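Local coordinates for protein P-granule scaffold (Caenorhabditis japonica, PDB 5W4A) that probably serves as a scaffold for P granules, the germ-cell RNA-protein condensates linked to mRNA repression, this part being its helical N-terminal domain, at residues I8-G13 with L198-Q203; K94-L99 with D107-A112. All coordinates share one frame; numbering follows the deposited sequence.

Contact 1. Residues I8-G13 with L198-Q203; sequences IVEFLG and LNRLDQ
Glu10 and Arg200 meet through the ends of their side chains, which cross at about a right angle and form a salt bridge between the strand 9-11 and the C-terminal part of the helix 187-201. Glu10 reaches out with CG anti to its amide nitrogen (chi1 -176°) and its chain extended beyond, while Arg200 bends at chi2 and chi3, which places its guanidinium beside the Glu10 carboxylate. Arg200 NH2 donates to Glu10 OE2 at 3.1 Å, with an N-H...O angle of 144°. The oxygen lies almost in the guanidinium plane, at its edge, but the donor comes from above the carboxylate. With the two planes 65° apart, this is a single-bond bridge, not a flat bidentate pair. The carbonyl oxygen Gly13 O sits over the centre of one guanidinium face, 4.0 Å above it, and also touches Arg200 CB at 3.5 Å. Buried Gly13 thus brings the backbones together, its CA 5.6 Å from that of Arg200. At its backbone angles a CB would jam against the carbonyl oxygen of Leu12. Leu12 and Gly13 form the turn that joins the strands 9-11 and 14-16 into an antiparallel hairpin. Beside this turn, Leu201 packs on Ile14 of the strand 14-16 and on Leu208 of the helix 206-213, and Leu12 O accepts a bond from Thr204.

Contact 2. Residues K94-L99 with D107-A112; sequences KRNQDL and DLSILA
Asn96, on the helix 89-100, gives one hydrogen bond to Ser109 in the loop before the helix 116-131: ND2 lies 2.8 Å from Ser109 OG, with an N-H...O angle of 152°. The hydroxyl stands somewhat off the amide plane, tilted by 18°. With OG anti to its carbonyl carbon (chi1 -78°), Ser109 sets the hydroxyl against the Asn96 amide. Both residues are buried, and this polar pair is the tight part of the contact. Asn96 OD1 bonds to His106 N and Thr105 OG1, and Ser109 OG also bonds to His106 O and Thr105 OG1, which ties both side chains to the residues just before 107-112. An alanine in place of Asn96 would remove both ends of the amide, and would probably cost His106 N its side-chain acceptor and Ser109 OG one of its three partners. Even at the pair the backbones stand apart, Asn96 CA 8.1 Å from Ser109 CA, and no other residues of the two segments touch. Gln97 and Ile110 are exposed, and Ala112 is poorly ordered. Together the bonds imply a buried polar cluster in which the amide uses both its donor and its acceptor side to bind the loop back against the helix it follows.

In the fold
Contact 1 joins parts of the chain far apart in sequence, the N-terminal hairpin and the C-terminal part of the helix 187-201, and contact 2, nested within that span, fastens a loop to the helix just before it. They share no element and lie on opposite sides of the chain's centre, their own centres about 31 Å apart and their nearest atoms about 14 Å. Contact 1 is partly buried: its charged pair is at least partly exposed and its glycine is enclosed. Contact 2 is smaller, yet both touching residues are buried, and it relies on neutral amide and hydroxyl groups instead of opposite charges. Neither is touched by the second protein chain of the assembly.

Contact 1. Residues I8-G13 with L198-Q203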
ATOM      1  N   ILE C   8       6.873  15.109   1.165  1.00 16.20           N
ATOM      2  CA  ILE C   8       7.934  14.387   1.858  1.00 15.40           C
ATOM      3  C   ILE C   8       9.209  15.210   1.731  1.00 16.48           C
ATOM      4  O   ILE C   8       9.486  15.794   0.667  1.00 18.39           O
ATOM      5  CB  ILE C   8       8.115  12.983   1.270  1.00 16.43           C
ATOM      6  CG1 ILE C   8       6.836  12.167   1.540  1.00 16.94           C
ATOM      7  CG2 ILE C   8       9.356  12.287   1.843  1.00 15.31           C
ATOM      8  CD1 ILE C   8       6.769  10.845   0.824  1.00 17.90           C
ATOM      9  N   VAL C   9       9.982  15.257   2.806  1.00 16.35           N
ATOM     10  CA  VAL C   9      11.281  15.924   2.816  1.00 15.61           C
ATOM     11  C   VAL C   9      12.311  14.952   3.397  1.00 18.77           C
ATOM     12  O   VAL C   9      11.985  13.925   3.995  1.00 18.00           O
ATOM     13  CB  VAL C   9      11.250  17.242   3.601  1.00 18.31           C
ATOM     14  CG1 VAL C   9      10.217  18.195   3.007  1.00 21.63           C
ATOM     15  CG2 VAL C   9      10.937  16.996   5.062  1.00 19.42           C
ATOM     16  N   GLU C  10      13.590  15.287   3.196  1.00 16.16           N
ATOM     17  CA  GLU C  10      14.668  14.422   3.630  1.00 16.85           C
ATOM     18  C   GLU C  10      15.766  15.267   4.242  1.00 16.45           C
ATOM     19  O   GLU C  10      16.016  16.386   3.788  1.00 18.45           O
ATOM     20  CB  GLU C  10      15.203  13.603   2.449  1.00 17.62           C
ATOM     21  CG  GLU C  10      16.258  12.590   2.793  1.00 20.96           C
ATOM     22  CD  GLU C  10      16.488  11.595   1.641  1.00 27.55           C
ATOM     23  OE1 GLU C  10      15.470  11.115   1.086  1.00 32.19           O
ATOM     24  OE2 GLU C  10      17.665  11.299   1.366  1.00 34.79           O
ATOM     25  N   PHE C  11      16.406  14.714   5.283  1.00 16.05           N
ATOM     26  CA  PHE C  11      17.591  15.301   5.905  1.00 16.00           C
ATOM     27  C   PHE C  11      18.608  14.184   6.095  1.00 17.76           C
ATOM     28  O   PHE C  11      18.404  13.301   6.926  1.00 19.10           O
ATOM     29  CB  PHE C  11      17.263  15.940   7.254  1.00 19.98           C
ATOM     30  CG  PHE C  11      16.245  17.036   7.187  1.00 19.63           C
ATOM     31  CD1 PHE C  11      14.912  16.759   7.375  1.00 21.99           C
ATOM     32  CD2 PHE C  11      16.624  18.342   6.918  1.00 26.04           C
ATOM     33  CE1 PHE C  11      13.952  17.775   7.310  1.00 25.20           C
ATOM     34  CE2 PHE C  11      15.650  19.363   6.872  1.00 26.75           C
ATOM     35  CZ  PHE C  11      14.317  19.044   7.066  1.00 26.28           C
ATOM     36  N   LEU C  12      19.692  14.210   5.324  1.00 19.45           N
ATOM     37  CA  LEU C  12      20.828  13.276   5.525  1.00 20.28           C
ATOM     38  C   LEU C  12      20.405  11.840   5.919  1.00 26.22           C
ATOM     39  O   LEU C  12      20.734  11.324   6.995  1.00 29.17           O
ATOM     40  CB  LEU C  12      21.767  13.802   6.585  1.00 18.95           C
ATOM     41  CG  LEU C  12      23.066  12.995   6.581  1.00 27.57           C
ATOM     42  CD1 LEU C  12      23.854  13.230   5.308  1.00 26.83           C
ATOM     43  CD2 LEU C  12      23.880  13.351   7.797  1.00 37.45           C
ATOM     44  N   GLY C  13      19.704  11.206   5.021  1.00 23.04           N
ATOM     45  CA  GLY C  13      19.290   9.825   5.198  1.00 26.51           C
ATOM     46  C   GLY C  13      17.974   9.614   5.917  1.00 26.38           C
ATOM     47  O   GLY C  13      17.541   8.460   6.053  1.00 26.77           O
ATOM     48  N   LEU C 198      17.141   1.757   9.909  1.00 20.07           N
ATOM     49  CA  LEU C 198      18.579   1.609  10.183  1.00 21.13           C
ATOM     50  C   LEU C 198      19.388   1.434   8.889  1.00 24.90           C
ATOM     51  O   LEU C 198      20.535   1.917   8.789  1.00 23.91           O
ATOM     52  CB  LEU C 198      18.818   0.437  11.148  1.00 20.61           C
ATOM     53  CG  LEU C 198      18.364   0.605  12.596  1.00 21.81           C
ATOM     54  CD1 LEU C 198      18.335  -0.671  13.400  1.00 28.26           C
ATOM     55  CD2 LEU C 198      19.318   1.617  13.302  1.00 33.16           C
ATOM     56  N   ASN C 199      18.827   0.773   7.875  1.00 23.04           N
ATOM     57  CA  ASN C 199      19.560   0.592   6.627  0.55 26.35           C
ATOM     58  C   ASN C 199      19.889   1.931   5.980  1.00 34.71           C
ATOM     59  O   ASN C 199      20.952   2.085   5.366  1.00 33.67           O
ATOM     60  CB  ASN C 199      18.761  -0.306   5.674  0.55 27.10           C
ATOM     61  CG  ASN C 199      19.412  -0.435   4.309  0.55 33.31           C
ATOM     62  OD1 ASN C 199      20.465  -1.055   4.168  0.55 39.88           O
ATOM     63  ND2 ASN C 199      18.788   0.151   3.300  0.55 34.54           N
ATOM     64  N   ARG C 200      18.999   2.913   6.100  1.00 22.88           N
ATOM     65  CA  ARG C 200      19.311   4.237   5.607  1.00 25.31           C
ATOM     66  C   ARG C 200      20.278   4.937   6.554  1.00 23.70           C
ATOM     67  O   ARG C 200      21.228   5.584   6.103  1.00 24.20           O
ATOM     68  CB  ARG C 200      18.046   5.077   5.441  1.00 22.54           C
ATOM     69  CG  ARG C 200      17.055   4.580   4.387  1.00 25.50           C
ATOM     70  CD  ARG C 200      17.551   4.784   2.920  1.00 26.39           C
ATOM     71  NE  ARG C 200      18.109   6.112   2.627  1.00 32.44           N
ATOM     72  CZ  ARG C 200      17.413   7.180   2.213  1.00 35.65           C
ATOM     73  NH1 ARG C 200      16.085   7.141   2.040  1.00 34.75           N
ATOM     74  NH2 ARG C 200      18.056   8.313   1.964  1.00 37.24           N
ATOM     75  N   LEU C 201      20.062   4.816   7.861  1.00 21.58           N
ATOM     76  CA  LEU C 201      20.923   5.505   8.822  1.00 21.46           C
ATOM     77  C   LEU C 201      22.347   5.006   8.777  1.00 26.54           C
ATOM     78  O   LEU C 201      23.291   5.775   9.004  1.00 26.10           O
ATOM     79  CB  LEU C 201      20.418   5.300  10.240  1.00 27.08           C
ATOM     80  CG  LEU C 201      19.359   6.200  10.806  1.00 31.72           C
ATOM     81  CD1 LEU C 201      19.288   5.876  12.297  1.00 26.83           C
ATOM     82  CD2 LEU C 201      19.662   7.679  10.581  1.00 25.32           C
ATOM     83  N   ASP C 202      22.528   3.706   8.584  1.00 25.26           N
ATOM     84  CA  ASP C 202      23.884   3.185   8.580  1.00 25.04           C
ATOM     85  C   ASP C 202      24.767   3.919   7.570  1.00 35.73           C
ATOM     86  O   ASP C 202      25.989   3.941   7.746  1.00 35.78           O
ATOM     87  CB  ASP C 202      23.863   1.688   8.302  1.00 27.64           C
ATOM     88  CG  ASP C 202      23.437   0.868   9.513  1.00 29.44           C
ATOM     89  OD1 ASP C 202      23.627   1.293  10.681  1.00 29.18           O
ATOM     90  OD2 ASP C 202      22.928  -0.251   9.282  1.00 30.42           O
ATOM     91  N   GLN C 203      24.187   4.550   6.541  1.00 37.59           N
ATOM     92  CA  GLN C 203      24.971   5.250   5.517  1.00 34.21           C
ATOM     93  C   GLN C 203      25.206   6.732   5.792  1.00 45.67           C
ATOM     94  O   GLN C 203      26.054   7.338   5.120  1.00 46.82           O
ATOM     95  CB  GLN C 203      24.293   5.107   4.158  1.00 43.97           C
ATOM     96  CG  GLN C 203      24.174   3.676   3.718  1.00 36.23           C
ATOM     97  CD  GLN C 203      25.545   2.982   3.586  1.00 46.95           C
ATOM     98  OE1 GLN C 203      26.545   3.609   3.207  1.00 45.73           O
ATOM     99  NE2 GLN C 203      25.593   1.686   3.909  1.00 48.51           N
TER

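Contact 2. Residues K94-L99 with D107-A112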
ATOM      1  N   LYS C  94      -6.941  24.132  18.562  1.00 32.84           N
ATOM      2  CA  LYS C  94      -6.319  25.433  18.805  1.00 39.57           C
ATOM      3  C   LYS C  94      -5.582  25.929  17.571  1.00 45.03           C
ATOM      4  O   LYS C  94      -5.720  27.096  17.185  1.00 33.96           O
ATOM      5  CB  LYS C  94      -5.358  25.359  20.000  1.00 45.01           C
ATOM      6  CG  LYS C  94      -4.400  26.575  20.151  1.00 53.33           C
ATOM      7  CD  LYS C  94      -3.199  26.295  21.073  1.00 67.16           C
ATOM      8  CE  LYS C  94      -3.618  26.138  22.532  1.00 65.32           C
ATOM      9  NZ  LYS C  94      -2.462  26.295  23.467  1.00 61.99           N
ATOM     10  N   ARG C  95      -4.745  25.071  16.967  1.00 31.78           N
ATOM     11  CA  ARG C  95      -3.989  25.489  15.791  1.00 32.22           C
ATOM     12  C   ARG C  95      -4.930  25.828  14.639  1.00 26.50           C
ATOM     13  O   ARG C  95      -4.676  26.768  13.878  1.00 28.38           O
ATOM     14  CB  ARG C  95      -3.006  24.389  15.368  1.00 25.74           C
ATOM     15  CG  ARG C  95      -1.953  24.067  16.418  1.00 26.73           C
ATOM     16  CD  ARG C  95      -0.936  25.165  16.568  1.00 29.28           C
ATOM     17  NE  ARG C  95      -0.093  24.883  17.729  1.00 33.34           N
ATOM     18  CZ  ARG C  95       1.069  25.465  17.985  1.00 28.75           C
ATOM     19  NH1 ARG C  95       1.568  26.381  17.171  1.00 30.69           N
ATOM     20  NH2 ARG C  95       1.747  25.110  19.068  1.00 32.34           N
ATOM     21  N   ASN C  96      -6.014  25.065  14.496  1.00 27.11           N
ATOM     22  CA  ASN C  96      -6.959  25.325  13.417  1.00 23.55           C
ATOM     23  C   ASN C  96      -7.662  26.662  13.624  1.00 32.34           C
ATOM     24  O   ASN C  96      -7.850  27.424  12.673  1.00 26.90           O
ATOM     25  CB  ASN C  96      -7.953  24.183  13.309  1.00 27.62           C
ATOM     26  CG  ASN C  96      -8.409  23.948  11.881  1.00 27.47           C
ATOM     27  OD1 ASN C  96      -7.636  24.135  10.934  1.00 24.53           O
ATOM     28  ND2 ASN C  96      -9.642  23.517  11.718  1.00 35.40           N
ATOM     29  N   GLN C  97      -8.041  26.973  14.864  1.00 31.65           N
ATOM     30  CA  GLN C  97      -8.656  28.275  15.134  1.00 38.81           C
ATOM     31  C   GLN C  97      -7.717  29.418  14.753  1.00 28.95           C
ATOM     32  O   GLN C  97      -8.148  30.410  14.144  1.00 37.54           O
ATOM     33  CB  GLN C  97      -9.055  28.366  16.609  1.00 41.81           C
ATOM     34  CG  GLN C  97      -9.520  29.757  17.048  1.00 55.98           C
ATOM     35  CD  GLN C  97      -9.773  29.827  18.535  1.00 74.60           C
ATOM     36  OE1 GLN C  97     -10.080  28.819  19.173  1.00 79.55           O
ATOM     37  NE2 GLN C  97      -9.629  31.017  19.103  1.00 88.00           N
ATOM     38  N   ASP C  98      -6.427  29.290  15.092  1.00 32.20           N
ATOM     39  CA  ASP C  98      -5.414  30.292  14.756  1.00 39.47           C
ATOM     40  C   ASP C  98      -5.324  30.538  13.255  1.00 47.26           C
ATOM     41  O   ASP C  98      -5.011  31.651  12.815  1.00 39.97           O
ATOM     42  CB  ASP C  98      -4.043  29.824  15.252  1.00 48.00           C
ATOM     43  CG  ASP C  98      -3.503  30.637  16.400  1.00 64.06           C
ATOM     44  OD1 ASP C  98      -4.172  31.588  16.857  1.00 61.70           O
ATOM     45  OD2 ASP C  98      -2.380  30.299  16.835  1.00 61.65           O
ATOM     46  N   LEU C  99      -5.497  29.490  12.450  1.00 30.84           N
ATOM     47  CA  LEU C  99      -5.318  29.633  11.013  1.00 28.12           C
ATOM     48  C   LEU C  99      -6.457  30.420  10.371  1.00 23.50           C
ATOM     49  O   LEU C  99      -6.258  31.011   9.301  1.00 26.66           O
ATOM     50  CB  LEU C  99      -5.204  28.252  10.356  1.00 23.25           C
ATOM     51  CG  LEU C  99      -3.953  27.410  10.597  1.00 26.03           C
ATOM     52  CD1 LEU C  99      -4.157  26.069   9.952  1.00 27.50           C
ATOM     53  CD2 LEU C  99      -2.708  28.072  10.018  1.00 29.71           C
ATOM     54  N   ASP C 107      -7.513  20.597   5.957  1.00 19.93           N
ATOM     55  CA  ASP C 107      -8.434  20.026   4.974  1.00 17.88           C
ATOM     56  C   ASP C 107      -9.330  18.929   5.553  1.00 24.49           C
ATOM     57  O   ASP C 107     -10.330  18.574   4.918  1.00 25.96           O
ATOM     58  CB  ASP C 107      -7.696  19.483   3.729  1.00 19.05           C
ATOM     59  CG  ASP C 107      -6.591  18.479   4.057  1.00 25.58           C
ATOM     60  OD1 ASP C 107      -5.924  18.611   5.088  1.00 39.71           O
ATOM     61  OD2 ASP C 107      -6.393  17.583   3.245  1.00 29.40           O
ATOM     62  N   LEU C 108      -9.002  18.387   6.722  1.00 20.34           N
ATOM     63  CA  LEU C 108      -9.847  17.388   7.370  1.00 24.24           C
ATOM     64  C   LEU C 108     -10.649  17.981   8.521  1.00 31.03           C
ATOM     65  O   LEU C 108     -11.058  17.248   9.424  1.00 31.98           O
ATOM     66  CB  LEU C 108      -9.012  16.204   7.856  1.00 21.45           C
ATOM     67  CG  LEU C 108      -8.200  15.451   6.794  1.00 23.19           C
ATOM     68  CD1 LEU C 108      -7.442  14.232   7.373  1.00 26.20           C
ATOM     69  CD2 LEU C 108      -9.060  15.068   5.612  1.00 24.88           C
ATOM     70  N   SER C 109     -10.886  19.289   8.484  1.00 24.81           N
ATOM     71  CA  SER C 109     -11.640  19.988   9.515  1.00 28.71           C
ATOM     72  C   SER C 109     -13.040  19.431   9.741  1.00 45.81           C
ATOM     73  O   SER C 109     -13.653  19.780  10.750  1.00 39.79           O
ATOM     74  CB  SER C 109     -11.746  21.475   9.149  1.00 37.56           C
ATOM     75  OG  SER C 109     -10.537  22.162   9.434  1.00 27.54           O
ATOM     76  N   ILE C 110     -13.575  18.592   8.846  1.00 37.57           N
ATOM     77  CA  ILE C 110     -14.897  18.016   9.107  1.00 39.42           C
ATOM     78  C   ILE C 110     -14.868  17.107  10.330  1.00 48.14           C
ATOM     79  O   ILE C 110     -15.881  16.966  11.027  1.00 54.59           O
ATOM     80  CB  ILE C 110     -15.449  17.260   7.883  1.00 39.60           C
ATOM     81  CG1 ILE C 110     -14.559  16.075   7.499  1.00 35.77           C
ATOM     82  CG2 ILE C 110     -15.681  18.220   6.733  1.00 50.25           C
ATOM     83  CD1 ILE C 110     -15.221  15.156   6.492  1.00 52.15           C
ATOM     84  N   LEU C 111     -13.729  16.466  10.606  1.00 47.86           N
ATOM     85  CA  LEU C 111     -13.572  15.696  11.837  1.00 52.21           C
ATOM     86  C   LEU C 111     -13.910  16.538  13.060  1.00 66.19           C
ATOM     87  O   LEU C 111     -14.833  16.222  13.819  1.00 70.37           O
ATOM     88  CB  LEU C 111     -12.141  15.176  11.957  1.00 50.83           C
ATOM     89  CG  LEU C 111     -11.776  13.930  11.167  1.00 48.86           C
ATOM     90  CD1 LEU C 111     -10.274  13.693  11.293  1.00 43.22           C
ATOM     91  CD2 LEU C 111     -12.559  12.715  11.662  1.00 46.80           C
ATOM     92  N   ALA C 112     -13.136  17.604  13.277  1.00 76.55           N
ATOM     93  CA  ALA C 112     -13.352  18.555  14.362  1.00 82.57           C
ATOM     94  C   ALA C 112     -14.660  19.333  14.230  1.00 78.62           C
ATOM     95  O   ALA C 112     -14.957  20.142  15.116  1.00 87.65           O
ATOM     96  CB  ALA C 112     -12.174  19.532  14.421  1.00 69.67           C
TER